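Aminoglycoside acetyltransferase meta-AAC0020 (Uncultured bacterium, PDB 5F47) probably transfers an acetyl group from acetyl-coenzyme A to aminoglycoside antibiotics, as a dimeric enzyme of the GNAT family. Local coordinates at residues Leu11-Leu16 / Lys105-Ala110; Pro22-Leu27 / Phe57-Ala62; Ile28-Ala33 / Asp91-Thr96; Pro85-Tyr90 / Lys118-Val123. All blocks are in the same frame, centred on the assembly; numbering follows the deposited sequence. Where two conformers were deposited one is given.

Contact 1: residues Leu11-Leu16 / Lys105-Ala110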
loop_
_atom_site.group_PDB
_atom_site.type_symbol
_atom_site.label_atom_id
_atom_site.label_comp_id
_atom_site.label_asym_id
_atom_site.label_seq_id
_atom_site.Cartn_x
_atom_site.Cartn_y
_atom_site.Cartn_z
ATOM N N LEU B 11 20.057 0.784 22.845
ATOM C CA LEU B 11 19.280 0.658 21.621
ATOM C C LEU B 11 19.437 1.881 20.723
ATOM O O LEU B 11 19.314 3.017 21.173
ATOM C CB LEU B 11 17.808 0.434 21.953
ATOM C CG LEU B 11 16.889 0.098 20.784
ATOM C CD1 LEU B 11 17.175 -1.296 20.258
ATOM C CD2 LEU B 11 15.441 0.217 21.226
ATOM N N LYS B 12 19.698 1.639 19.443
ATOM C CA LYS B 12 19.762 2.717 18.466
ATOM C C LYS B 12 18.667 2.517 17.432
ATOM O O LYS B 12 18.453 1.398 16.959
ATOM C CB LYS B 12 21.128 2.769 17.782
ATOM C CG LYS B 12 22.311 2.972 18.726
ATOM C CD LYS B 12 22.312 4.365 19.326
ATOM C CE LYS B 12 23.554 4.614 20.183
ATOM N NZ LYS B 12 23.562 3.820 21.450
ATOM N N ILE B 13 17.959 3.594 17.096
ATOM C CA ILE B 13 16.965 3.557 16.029
ATOM C C ILE B 13 17.481 4.398 14.882
ATOM O O ILE B 13 17.815 5.571 15.071
ATOM C CB ILE B 13 15.585 4.087 16.473
ATOM C CG1 ILE B 13 15.048 3.280 17.657
ATOM C CG2 ILE B 13 14.605 4.056 15.313
ATOM C CD1 ILE B 13 14.656 1.872 17.303
ATOM N N GLU B 14 17.576 3.798 13.702
ATOM C CA GLU B 14 18.190 4.469 12.570
ATOM C C GLU B 14 17.387 4.254 11.306
ATOM O O GLU B 14 16.770 3.202 11.112
ATOM C CB GLU B 14 19.634 3.986 12.379
ATOM C CG GLU B 14 20.541 4.355 13.559
ATOM C CD GLU B 14 21.983 3.900 13.400
ATOM O OE1 GLU B 14 22.346 3.397 12.315
ATOM O OE2 GLU B 14 22.757 4.057 14.373
ATOM N N ARG B 15 17.388 5.268 10.450
ATOM C CA ARG B 15 16.750 5.176 9.149
ATOM C C ARG B 15 17.810 4.800 8.120
ATOM O O ARG B 15 18.850 5.451 8.051
ATOM C CB ARG B 15 16.070 6.502 8.786
ATOM C CG ARG B 15 15.300 6.454 7.470
ATOM C CD ARG B 15 14.626 7.794 7.183
ATOM N NE ARG B 15 15.557 8.784 6.643
ATOM C CZ ARG B 15 16.024 9.837 7.310
ATOM N NH1 ARG B 15 15.664 10.065 8.570
ATOM N NH2 ARG B 15 16.858 10.672 6.707
ATOM N N LEU B 16 17.578 3.743 7.344
ATOM C CA LEU B 16 18.609 3.265 6.430
ATOM C C LEU B 16 18.857 4.238 5.284
ATOM O O LEU B 16 17.924 4.849 4.743
ATOM C CB LEU B 16 18.251 1.889 5.873
ATOM C CG LEU B 16 18.180 0.721 6.863
ATOM C CD1 LEU B 16 18.160 -0.576 6.061
ATOM C CD2 LEU B 16 19.320 0.716 7.879
ATOM N N LYS B 105 7.673 -0.071 19.646
ATOM C CA LYS B 105 7.133 1.259 19.915
ATOM C C LYS B 105 8.085 2.366 19.478
ATOM O O LYS B 105 7.647 3.374 18.938
ATOM C CB LYS B 105 6.811 1.412 21.393
ATOM C CG LYS B 105 5.572 0.656 21.830
ATOM C CD LYS B 105 5.323 0.869 23.310
ATOM C CE LYS B 105 4.106 0.083 23.781
ATOM N NZ LYS B 105 3.934 0.183 25.256
ATOM N N LYS B 106 9.381 2.186 19.719
ATOM C CA LYS B 106 10.349 3.204 19.319
ATOM C C LYS B 106 10.493 3.277 17.803
ATOM O O LYS B 106 10.686 4.361 17.264
ATOM C CB LYS B 106 11.707 2.948 19.987
ATOM C CG LYS B 106 11.712 3.260 21.484
ATOM C CD LYS B 106 12.971 2.756 22.177
ATOM C CE LYS B 106 12.949 3.166 23.648
ATOM N NZ LYS B 106 14.039 2.580 24.482
ATOM N N LEU B 107 10.342 2.145 17.106
ATOM C CA LEU B 107 10.357 2.149 15.648
ATOM C C LEU B 107 9.163 2.936 15.090
ATOM O O LEU B 107 9.319 3.751 14.177
ATOM C CB LEU B 107 10.341 0.702 15.105
ATOM C CG LEU B 107 11.683 -0.033 15.198
ATOM C CD1 LEU B 107 11.503 -1.515 14.938
ATOM C CD2 LEU B 107 12.711 0.580 14.233
ATOM N N ILE B 108 7.973 2.695 15.643
ATOM C CA ILE B 108 6.781 3.410 15.201
ATOM C C ILE B 108 6.892 4.906 15.496
ATOM O O ILE B 108 6.579 5.733 14.633
ATOM C CB ILE B 108 5.516 2.834 15.859
ATOM C CG1 ILE B 108 5.218 1.442 15.291
ATOM C CG2 ILE B 108 4.292 3.779 15.667
ATOM C CD1 ILE B 108 4.789 1.435 13.824
ATOM N N THR B 109 7.362 5.251 16.690
ATOM C CA THR B 109 7.535 6.659 17.036
ATOM C C THR B 109 8.495 7.360 16.068
ATOM O O THR B 109 8.201 8.459 15.592
ATOM C CB THR B 109 8.026 6.805 18.476
ATOM O OG1 THR B 109 7.016 6.305 19.371
ATOM C CG2 THR B 109 8.301 8.271 18.814
ATOM N N ALA B 110 9.628 6.731 15.762
ATOM C CA ALA B 110 10.618 7.353 14.877
ATOM C C ALA B 110 10.070 7.514 13.465
ATOM O O ALA B 110 10.321 8.508 12.786
ATOM C CB ALA B 110 11.900 6.523 14.857
#
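In the GNAT fold the first strand lies at the edge of the central sheet, and here strand 11-15 meets helix 103-117, the helix that links the fourth and fifth strands, with Ile13 reaching Lys106, Leu107 and Ala110. The two segments run roughly the same way, 35° apart, and the interface is apolar with no hydrogen bond across it. Ile13 carries most of it, spreading its branches over one helix turn. With chi1 at -58°, CG2 lies anti to the backbone N and touches the methyl of Ala110, Ile13 CG2 to Ala110 CB being 3.7 Å. The other branch folds back at CG1, so that Ile13 CD1 comes 3.9 Å from Leu107 CD2. Leu107 is buried, and its methyl fits between the two arms of the isoleucine, close to CG2 as well as CD1. One edge of the strand is paired: the backbones of Lys12, Glu14 and Leu16 hydrogen bond to strand 57-64, while Glu14 points away from the helix. Lys106 runs out extended, crossing Ile13 at about a right angle, with its CB 4.1 Å from Ile13 CG1. Farther along the same stem, Lys106 CD meets Leu11 CD2 at 3.7 Å.

Contact 2: residues Pro22-Leu27 / Phe57-Ala62; sequences PKFIQL and FYVFVA
Phe57 opens the strand segment by reaching toward Phe24 of the helix, the two rings coming from opposite directions. The nearest atoms are Phe57 CE2 and Phe24 CZ, 3.7 Å apart; Phe24 CZ lies near the plane of the Phe57 ring, at its edge. The ring planes meet obliquely at 54°, so neither ring lies flat on the other. Leu51 of helix 45-53 touches both rings, and Tyr80 of the second subunit also packs on Phe57. Two residues on, Val59 fills the angle between Phe24 and Leu27 and uses a different methyl for each. Its CG2 sits 4.0 Å from Phe24 CE1, whereas Val59 CG1, anti to the backbone N (chi1 -177°), slides past Leu27 to meet Leu27 CD2 at 3.5 Å. Phe60 turns away, and its ring packs edge-to-face with Phe114 of helix 103-117 on the other side of the sheet. Val61 completes the row, its CG1 lying 4.2 Å from the same Leu27 CD2. Alternate residues of one strand thus meet one side of a helix that crosses it at 75°, the layered alpha/beta packing of the GNAT fold, in which the first helix covers one face of the sheet and helix 103-117 the other.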
loop_
_atom_site.group_PDB
_atom_site.type_symbol
_atom_site.label_atom_id
_atom_site.label_comp_id
_atom_site.label_asym_id
_atom_site.label_seq_id
_atom_site.Cartn_x
_atom_site.Cartn_y
_atom_site.Cartn_z
ATOM N N PRO B 22 23.764 -3.908 3.570
ATOM C CA PRO B 22 23.955 -5.005 4.529
ATOM C C PRO B 22 22.930 -5.031 5.657
ATOM O O PRO B 22 22.461 -6.116 6.007
ATOM C CB PRO B 22 25.360 -4.740 5.088
ATOM C CG PRO B 22 26.056 -4.051 3.987
ATOM C CD PRO B 22 25.015 -3.137 3.405
ATOM N N LYS B 23 22.582 -3.871 6.214
ATOM C CA LYS B 23 21.571 -3.834 7.265
ATOM C C LYS B 23 20.194 -4.178 6.709
ATOM O O LYS B 23 19.386 -4.790 7.399
ATOM C CB LYS B 23 21.548 -2.467 7.952
ATOM C CG LYS B 23 22.732 -2.256 8.889
ATOM C CD LYS B 23 22.759 -0.837 9.432
ATOM C CE LYS B 23 23.977 -0.604 10.320
ATOM N NZ LYS B 23 24.126 0.837 10.668
ATOM N N PHE B 24 19.930 -3.791 5.463
ATOM C CA PHE B 24 18.659 -4.116 4.815
ATOM C C PHE B 24 18.521 -5.640 4.692
ATOM O O PHE B 24 17.473 -6.203 5.023
ATOM C CB PHE B 24 18.596 -3.434 3.444
ATOM C CG PHE B 24 17.245 -3.485 2.754
ATOM C CD1 PHE B 24 16.051 -3.656 3.451
ATOM C CD2 PHE B 24 17.190 -3.347 1.373
ATOM C CE1 PHE B 24 14.826 -3.694 2.762
ATOM C CE2 PHE B 24 15.995 -3.365 0.690
ATOM C CZ PHE B 24 14.808 -3.546 1.374
ATOM N N ILE B 25 19.594 -6.294 4.263
ATOM C CA ILE B 25 19.600 -7.752 4.144
ATOM C C ILE B 25 19.430 -8.405 5.512
ATOM O O ILE B 25 18.669 -9.369 5.646
ATOM C CB ILE B 25 20.883 -8.237 3.449
ATOM C CG1 ILE B 25 20.822 -7.822 1.979
ATOM C CG2 ILE B 25 21.049 -9.767 3.559
ATOM C CD1 ILE B 25 22.094 -8.110 1.201
ATOM N N GLN B 26 20.100 -7.876 6.534
ATOM C CA GLN B 26 19.883 -8.377 7.898
ATOM C C GLN B 26 18.418 -8.271 8.308
ATOM O O GLN B 26 17.864 -9.200 8.910
ATOM C CB GLN B 26 20.741 -7.620 8.912
ATOM C CG GLN B 26 22.203 -7.979 8.940
ATOM C CD GLN B 26 22.941 -7.150 9.977
ATOM O OE1 GLN B 26 22.662 -7.239 11.179
ATOM N NE2 GLN B 26 23.870 -6.319 9.516
ATOM N N LEU B 27 17.783 -7.142 7.991
ATOM C CA LEU B 27 16.374 -6.976 8.323
ATOM C C LEU B 27 15.507 -7.984 7.573
ATOM O O LEU B 27 14.592 -8.566 8.152
ATOM C CB LEU B 27 15.898 -5.551 8.017
ATOM C CG LEU B 27 14.429 -5.317 8.394
ATOM C CD1 LEU B 27 14.189 -5.537 9.895
ATOM C CD2 LEU B 27 13.973 -3.923 7.974
ATOM N N PHE B 57 10.656 4.903 -0.637
ATOM C CA PHE B 57 10.782 3.716 0.195
ATOM C C PHE B 57 11.743 4.024 1.321
ATOM O O PHE B 57 12.860 4.473 1.079
ATOM C CB PHE B 57 11.287 2.531 -0.646
ATOM C CG PHE B 57 11.431 1.260 0.118
ATOM C CD1 PHE B 57 10.302 0.569 0.535
ATOM C CD2 PHE B 57 12.694 0.737 0.406
ATOM C CE1 PHE B 57 10.423 -0.634 1.231
ATOM C CE2 PHE B 57 12.823 -0.457 1.094
ATOM C CZ PHE B 57 11.684 -1.147 1.508
ATOM N N TYR B 58 11.303 3.804 2.554
ATOM C CA TYR B 58 12.130 4.093 3.726
ATOM C C TYR B 58 12.081 2.951 4.729
ATOM O O TYR B 58 11.010 2.464 5.086
ATOM C CB TYR B 58 11.686 5.386 4.410
ATOM C CG TYR B 58 11.975 6.634 3.631
ATOM C CD1 TYR B 58 13.245 7.197 3.643
ATOM C CD2 TYR B 58 10.981 7.268 2.909
ATOM C CE1 TYR B 58 13.521 8.360 2.944
ATOM C CE2 TYR B 58 11.247 8.433 2.212
ATOM C CZ TYR B 58 12.518 8.966 2.230
ATOM O OH TYR B 58 12.786 10.128 1.544
ATOM N N VAL B 59 13.262 2.588 5.222
ATOM C CA VAL B 59 13.442 1.481 6.146
ATOM C C VAL B 59 13.972 2.017 7.468
ATOM O O VAL B 59 14.926 2.801 7.490
ATOM C CB VAL B 59 14.436 0.441 5.596
ATOM C CG1 VAL B 59 14.546 -0.744 6.534
ATOM C CG2 VAL B 59 14.015 -0.030 4.206
ATOM N N PHE B 60 13.347 1.621 8.572
ATOM C CA PHE B 60 13.849 2.003 9.887
ATOM C C PHE B 60 14.278 0.748 10.620
ATOM O O PHE B 60 13.558 -0.249 10.599
ATOM C CB PHE B 60 12.785 2.750 10.686
ATOM C CG PHE B 60 12.410 4.081 10.099
ATOM C CD1 PHE B 60 11.546 4.150 9.018
ATOM C CD2 PHE B 60 12.933 5.253 10.612
ATOM C CE1 PHE B 60 11.205 5.370 8.464
ATOM C CE2 PHE B 60 12.586 6.479 10.063
ATOM C CZ PHE B 60 11.729 6.520 8.972
ATOM N N VAL B 61 15.433 0.791 11.266
ATOM C CA VAL B 61 15.917 -0.374 11.998
ATOM C C VAL B 61 16.263 -0.079 13.446
ATOM O O VAL B 61 16.535 1.060 13.837
ATOM C CB VAL B 61 17.153 -1.002 11.313
ATOM C CG1 VAL B 61 16.801 -1.431 9.888
ATOM C CG2 VAL B 61 18.351 -0.057 11.310
ATOM N N ALA B 62 16.244 -1.138 14.245
ATOM C CA ALA B 62 16.679 -1.065 15.633
ATOM C C ALA B 62 17.950 -1.868 15.778
ATOM O O ALA B 62 18.036 -2.996 15.291
ATOM C CB ALA B 62 15.608 -1.586 16.561
#

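Contact 3: residues Ile28-Ala33 / Asp91-Thr96; sequences IRLFEA and DLAVDT
Phe31 and Asp91 are brought together by similar first torsions: at -72° and -85° respectively, each places CG beside its own backbone N, and the two side chains meet where helix 21-34 crosses the fourth strand of the GNAT sheet, 86-94, almost at right angles. Asp91 presents its CB to one face of the Phe31 ring, a CH-pi contact with CB 4.0 Å from the ring centroid and 25° off the normal. It is displaced toward the rim, so the nearest ring atom is Phe31 CZ, 3.6 Å from Asp91 CB. Two residues along the strand, Ala93 meets the edge of the same ring in its plane, Phe31 CD1 lying 3.6 Å from Ala93 CB. The ring is therefore bounded by the strand on a face and an edge at once. Leu30 was modelled in two conformers; in one of them CD2 lies 3.6 Å from Ala93 CB, against the same methyl. Leu92 and Val94 point away from this helix, and their side chains pack on helix 103-117 on the other side of the sheet. Along the helix itself, Arg29 NH1 forms a salt bridge with Glu32 OE1 at 3.0 Å. The carboxylate of Asp91 is turned to the dimer interface, where its OD2 is hydrogen-bonded to the OH atoms of both Tyr80 and Tyr81 of the second subunit.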
loop_
_atom_site.group_PDB
_atom_site.type_symbol
_atom_site.label_atom_id
_atom_site.label_comp_id
_atom_site.label_asym_id
_atom_site.label_seq_id
_atom_site.Cartn_x
_atom_site.Cartn_y
_atom_site.Cartn_z
ATOM N N ILE B 28 15.809 -8.199 6.295
ATOM C CA ILE B 28 15.034 -9.136 5.492
ATOM C C ILE B 28 15.170 -10.545 6.085
ATOM O O ILE B 28 14.184 -11.272 6.180
ATOM C CB ILE B 28 15.474 -9.101 4.026
ATOM C CG1 ILE B 28 15.105 -7.748 3.409
ATOM C CG2 ILE B 28 14.808 -10.239 3.240
ATOM C CD1 ILE B 28 15.843 -7.443 2.108
ATOM N N ARG B 29 16.371 -10.917 6.528
ATOM C CA ARG B 29 16.537 -12.206 7.204
ATOM C C ARG B 29 15.774 -12.266 8.520
ATOM O O ARG B 29 15.284 -13.321 8.904
ATOM C CB ARG B 29 18.015 -12.510 7.463
ATOM C CG ARG B 29 18.826 -12.746 6.191
ATOM C CD ARG B 29 18.226 -13.852 5.328
ATOM N NE ARG B 29 19.108 -14.208 4.218
ATOM C CZ ARG B 29 18.797 -15.094 3.277
ATOM N NH1 ARG B 29 17.622 -15.723 3.303
ATOM N NH2 ARG B 29 19.661 -15.348 2.304
ATOM N N LEU B 30 15.687 -11.140 9.228
ATOM C CA LEU B 30 14.904 -11.107 10.455
ATOM C C LEU B 30 13.429 -11.354 10.141
ATOM O O LEU B 30 12.755 -12.109 10.848
ATOM C CB LEU B 30 15.102 -9.775 11.177
ATOM C CG LEU B 30 14.569 -9.661 12.606
ATOM C CD1 LEU B 30 15.419 -8.682 13.406
ATOM C CD2 LEU B 30 13.128 -9.188 12.563
ATOM N N PHE B 31 12.931 -10.723 9.076
ATOM C CA PHE B 31 11.555 -10.940 8.627
ATOM C C PHE B 31 11.329 -12.425 8.309
ATOM O O PHE B 31 10.313 -13.010 8.694
ATOM C CB PHE B 31 11.236 -10.112 7.377
ATOM C CG PHE B 31 11.096 -8.624 7.610
ATOM C CD1 PHE B 31 10.810 -8.105 8.862
ATOM C CD2 PHE B 31 11.210 -7.758 6.539
ATOM C CE1 PHE B 31 10.664 -6.699 9.049
ATOM C CE2 PHE B 31 11.070 -6.391 6.706
ATOM C CZ PHE B 31 10.788 -5.858 7.956
ATOM N N GLU B 32 12.262 -13.018 7.579
ATOM C CA GLU B 32 12.142 -14.426 7.208
ATOM C C GLU B 32 12.018 -15.318 8.445
ATOM O O GLU B 32 11.228 -16.272 8.463
ATOM C CB GLU B 32 13.346 -14.865 6.375
ATOM C CG GLU B 32 13.323 -16.358 6.019
ATOM C CD GLU B 32 14.612 -16.853 5.371
ATOM O OE1 GLU B 32 15.672 -16.197 5.492
ATOM O OE2 GLU B 32 14.567 -17.922 4.740
ATOM N N ALA B 33 12.780 -14.992 9.483
ATOM C CA ALA B 33 12.775 -15.761 10.722
ATOM C C ALA B 33 11.499 -15.514 11.527
ATOM O O ALA B 33 10.796 -16.459 11.887
ATOM C CB ALA B 33 14.004 -15.431 11.545
ATOM N N ASP B 91 5.822 -3.896 6.599
ATOM C CA ASP B 91 6.248 -4.925 7.564
ATOM C C ASP B 91 6.880 -4.291 8.782
ATOM O O ASP B 91 7.544 -3.280 8.671
ATOM C CB ASP B 91 7.287 -5.874 6.956
ATOM C CG ASP B 91 6.687 -7.010 6.171
ATOM O OD1 ASP B 91 5.628 -7.567 6.561
ATOM O OD2 ASP B 91 7.323 -7.384 5.155
ATOM N N LEU B 92 6.681 -4.922 9.932
ATOM C CA LEU B 92 7.367 -4.542 11.158
ATOM C C LEU B 92 7.650 -5.825 11.934
ATOM O O LEU B 92 6.761 -6.661 12.116
ATOM C CB LEU B 92 6.521 -3.560 11.987
ATOM C CG LEU B 92 7.057 -3.088 13.341
ATOM C CD1 LEU B 92 6.513 -1.711 13.660
ATOM C CD2 LEU B 92 6.688 -4.057 14.455
ATOM N N ALA B 93 8.889 -5.993 12.379
ATOM C CA ALA B 93 9.222 -7.155 13.173
ATOM C C ALA B 93 10.305 -6.836 14.170
ATOM O O ALA B 93 11.154 -5.978 13.929
ATOM C CB ALA B 93 9.659 -8.328 12.277
ATOM N N VAL B 94 10.267 -7.556 15.283
ATOM C CA VAL B 94 11.299 -7.486 16.304
ATOM C C VAL B 94 11.753 -8.904 16.627
ATOM O O VAL B 94 10.930 -9.818 16.731
ATOM C CB VAL B 94 10.789 -6.764 17.564
ATOM C CG1 VAL B 94 11.823 -6.823 18.699
ATOM C CG2 VAL B 94 10.461 -5.322 17.224
ATOM N N ASP B 95 13.067 -9.075 16.713
ATOM C CA ASP B 95 13.708 -10.321 17.136
ATOM C C ASP B 95 12.954 -10.939 18.309
ATOM O O ASP B 95 12.654 -10.252 19.286
ATOM C CB ASP B 95 15.163 -10.026 17.525
ATOM C CG ASP B 95 15.997 -11.276 17.740
ATOM O OD1 ASP B 95 15.520 -12.240 18.377
ATOM O OD2 ASP B 95 17.163 -11.269 17.295
ATOM N N THR B 96 12.641 -12.225 18.219
ATOM C CA THR B 96 11.884 -12.890 19.274
ATOM C C THR B 96 12.589 -12.803 20.633
ATOM O O THR B 96 11.937 -12.822 21.675
ATOM C CB THR B 96 11.629 -14.362 18.924
ATOM O OG1 THR B 96 12.878 -15.003 18.653
ATOM C CG2 THR B 96 10.742 -14.470 17.695
#

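Contact 4: residues Pro85-Tyr90 / Lys118-Val123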
loop_
_atom_site.group_PDB
_atom_site.type_symbol
_atom_site.label_atom_id
_atom_site.label_comp_id
_atom_site.label_asym_id
_atom_site.label_seq_id
_atom_site.Cartn_x
_atom_site.Cartn_y
_atom_site.Cartn_z
ATOM N N PRO B 85 1.347 13.523 1.231
ATOM C CA PRO B 85 1.316 12.078 0.990
ATOM C C PRO B 85 0.909 11.228 2.180
ATOM O O PRO B 85 0.789 11.698 3.318
ATOM C CB PRO B 85 2.772 11.745 0.611
ATOM C CG PRO B 85 3.431 13.042 0.366
ATOM C CD PRO B 85 2.708 14.076 1.152
ATOM N N LEU B 86 0.684 9.962 1.878
ATOM C CA LEU B 86 0.506 8.915 2.871
ATOM C C LEU B 86 1.787 8.109 2.972
ATOM O O LEU B 86 2.533 7.987 2.014
ATOM C CB LEU B 86 -0.630 7.959 2.493
ATOM C CG LEU B 86 -2.010 8.562 2.240
ATOM C CD1 LEU B 86 -2.954 7.512 1.693
ATOM C CD2 LEU B 86 -2.602 9.171 3.498
ATOM N N ALA B 87 2.020 7.534 4.140
ATOM C CA ALA B 87 3.014 6.483 4.271
ATOM C C ALA B 87 2.358 5.180 4.709
ATOM O O ALA B 87 1.550 5.149 5.649
ATOM C CB ALA B 87 4.088 6.894 5.254
ATOM N N TYR B 88 2.742 4.106 4.040
ATOM C CA TYR B 88 2.223 2.763 4.265
ATOM C C TYR B 88 3.304 1.928 4.915
ATOM O O TYR B 88 4.281 1.591 4.258
ATOM C CB TYR B 88 1.837 2.152 2.907
ATOM C CG TYR B 88 1.214 0.793 2.914
ATOM C CD1 TYR B 88 0.687 0.228 4.064
ATOM C CD2 TYR B 88 1.141 0.068 1.734
ATOM C CE1 TYR B 88 0.107 -1.029 4.035
ATOM C CE2 TYR B 88 0.553 -1.180 1.696
ATOM C CZ TYR B 88 0.034 -1.719 2.843
ATOM O OH TYR B 88 -0.548 -2.956 2.791
ATOM N N ILE B 89 3.154 1.606 6.193
ATOM C CA ILE B 89 4.070 0.654 6.828
ATOM C C ILE B 89 3.687 -0.740 6.361
ATOM O O ILE B 89 2.555 -1.179 6.582
ATOM C CB ILE B 89 4.002 0.734 8.360
ATOM C CG1 ILE B 89 4.474 2.111 8.839
ATOM C CG2 ILE B 89 4.873 -0.372 8.989
ATOM C CD1 ILE B 89 4.233 2.335 10.357
ATOM N N TYR B 90 4.618 -1.430 5.702
ATOM C CA TYR B 90 4.287 -2.710 5.124
ATOM C C TYR B 90 4.607 -3.883 6.053
ATOM O O TYR B 90 3.783 -4.791 6.219
ATOM C CB TYR B 90 5.010 -2.883 3.769
ATOM C CG TYR B 90 4.501 -4.094 3.042
ATOM C CD1 TYR B 90 3.317 -4.043 2.306
ATOM C CD2 TYR B 90 5.161 -5.316 3.157
ATOM C CE1 TYR B 90 2.826 -5.195 1.665
ATOM C CE2 TYR B 90 4.678 -6.463 2.528
ATOM C CZ TYR B 90 3.519 -6.395 1.786
ATOM O OH TYR B 90 3.076 -7.560 1.189
ATOM N N LYS B 118 8.187 15.606 7.368
ATOM C CA LYS B 118 8.020 15.701 5.920
ATOM C C LYS B 118 6.640 16.190 5.503
ATOM O O LYS B 118 6.368 16.336 4.317
ATOM C CB LYS B 118 8.299 14.342 5.266
ATOM C CG LYS B 118 9.759 13.928 5.343
ATOM C CD LYS B 118 9.961 12.525 4.798
ATOM C CE LYS B 118 9.803 12.470 3.290
ATOM N NZ LYS B 118 10.959 13.112 2.605
ATOM N N GLY B 119 5.773 16.447 6.475
ATOM C CA GLY B 119 4.464 17.014 6.193
ATOM C C GLY B 119 3.490 16.053 5.540
ATOM O O GLY B 119 2.624 16.470 4.759
ATOM N N PHE B 120 3.618 14.767 5.855
ATOM C CA PHE B 120 2.654 13.783 5.386
ATOM C C PHE B 120 1.320 13.917 6.125
ATOM O O PHE B 120 1.270 14.455 7.243
ATOM C CB PHE B 120 3.187 12.360 5.588
ATOM C CG PHE B 120 4.140 11.896 4.527
ATOM C CD1 PHE B 120 5.106 12.738 4.000
ATOM C CD2 PHE B 120 4.077 10.593 4.069
ATOM C CE1 PHE B 120 6.003 12.282 3.021
ATOM C CE2 PHE B 120 4.965 10.134 3.095
ATOM C CZ PHE B 120 5.923 10.981 2.570
ATOM N N GLU B 121 0.252 13.405 5.517
ATOM C CA GLU B 121 -1.069 13.476 6.127
ATOM C C GLU B 121 -1.227 12.404 7.207
ATOM O O GLU B 121 -1.813 12.650 8.263
ATOM C CB GLU B 121 -2.196 13.315 5.085
ATOM C CG GLU B 121 -3.589 13.491 5.738
ATOM C CD GLU B 121 -4.781 13.208 4.815
ATOM O OE1 GLU B 121 -5.924 13.149 5.315
ATOM O OE2 GLU B 121 -4.604 13.047 3.604
ATOM N N GLU B 122 -0.702 11.222 6.926
ATOM C CA GLU B 122 -1.118 10.037 7.655
ATOM C C GLU B 122 -0.149 8.907 7.406
ATOM O O GLU B 122 0.393 8.784 6.311
ATOM C CB GLU B 122 -2.509 9.634 7.200
ATOM C CG GLU B 122 -3.113 8.422 7.863
ATOM C CD GLU B 122 -4.376 8.005 7.154
ATOM O OE1 GLU B 122 -4.375 6.939 6.507
ATOM O OE2 GLU B 122 -5.365 8.764 7.221
ATOM N N VAL B 123 0.062 8.087 8.431
ATOM C CA VAL B 123 0.792 6.834 8.297
ATOM C C VAL B 123 -0.215 5.739 8.568
ATOM O O VAL B 123 -0.998 5.864 9.492
ATOM C CB VAL B 123 1.957 6.754 9.297
ATOM C CG1 VAL B 123 2.656 5.421 9.234
ATOM C CG2 VAL B 123 2.968 7.889 9.066
#
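Pro85-Tyr90 and Lys118-Val123 come together as the start of a parallel strand pair, joined by the bonds Glu121 N to Pro85 O (2.8 Å) and Ala87 N to Glu122 O (3.0 Å, N-H...O 167°). A CA-H...O contact of 3.2 Å from Val123 CA to Ala87 O adds to them. Pro85 leans over one face of Phe120 with its CB edge down: CB stands over the middle of the ring, 3.7 Å from the centroid and 12° off the normal, a CH-pi contact. With chi1 at -81° the Phe120 ring swings under the proline, while the Ala87 N lies in plane at its edge. The methyl of Ala87 closes on the same ring, Ala87 CB to Phe120 CD2 measuring 3.9 Å. On the other face of the sheet, Leu86 and Glu122 lie side by side, Leu86 CD2 being 3.7 Å from Glu122 CB. Farther along, Ile89 CD1 touches Val123 CG1 at 3.6 Å. Gly119, with positive phi, ends helix 103-117 in a Schellman motif, and a short loop leads into strand 122-128. The contact thereby closes a beta-alpha-beta crossover: Ala87, Ile89 and Val123 pack beneath helix 103-117, strand 67-77 flanks strand 86-94, and Val123 pairs antiparallel with a strand of the second subunit.

All four contacts reach one sheet. Contacts 1 and 2, with centres about 11 Å apart, are joined by the strand pairing of Glu14 O with Val61 N (2.8 Å). Contacts 2 and 3 use successive turns of helix 21-34, whereas contacts 1 and 4 share the opposite layer, Ile108 CD1 of helix 103-117 touching Ile89 CD1 at 3.6 Å. Contacts 3 and 4 divide strand 86-94 between them; their centres lie about 22 Å apart on opposite sides of the chain's centre, and both meet the second subunit. As in other GNAT enzymes, acetyl-coenzyme A probably binds where strands 86-94 and 122-128 splay apart. The Glu122 side chain of contact 4 is about 7 Å from a bound glucose unit.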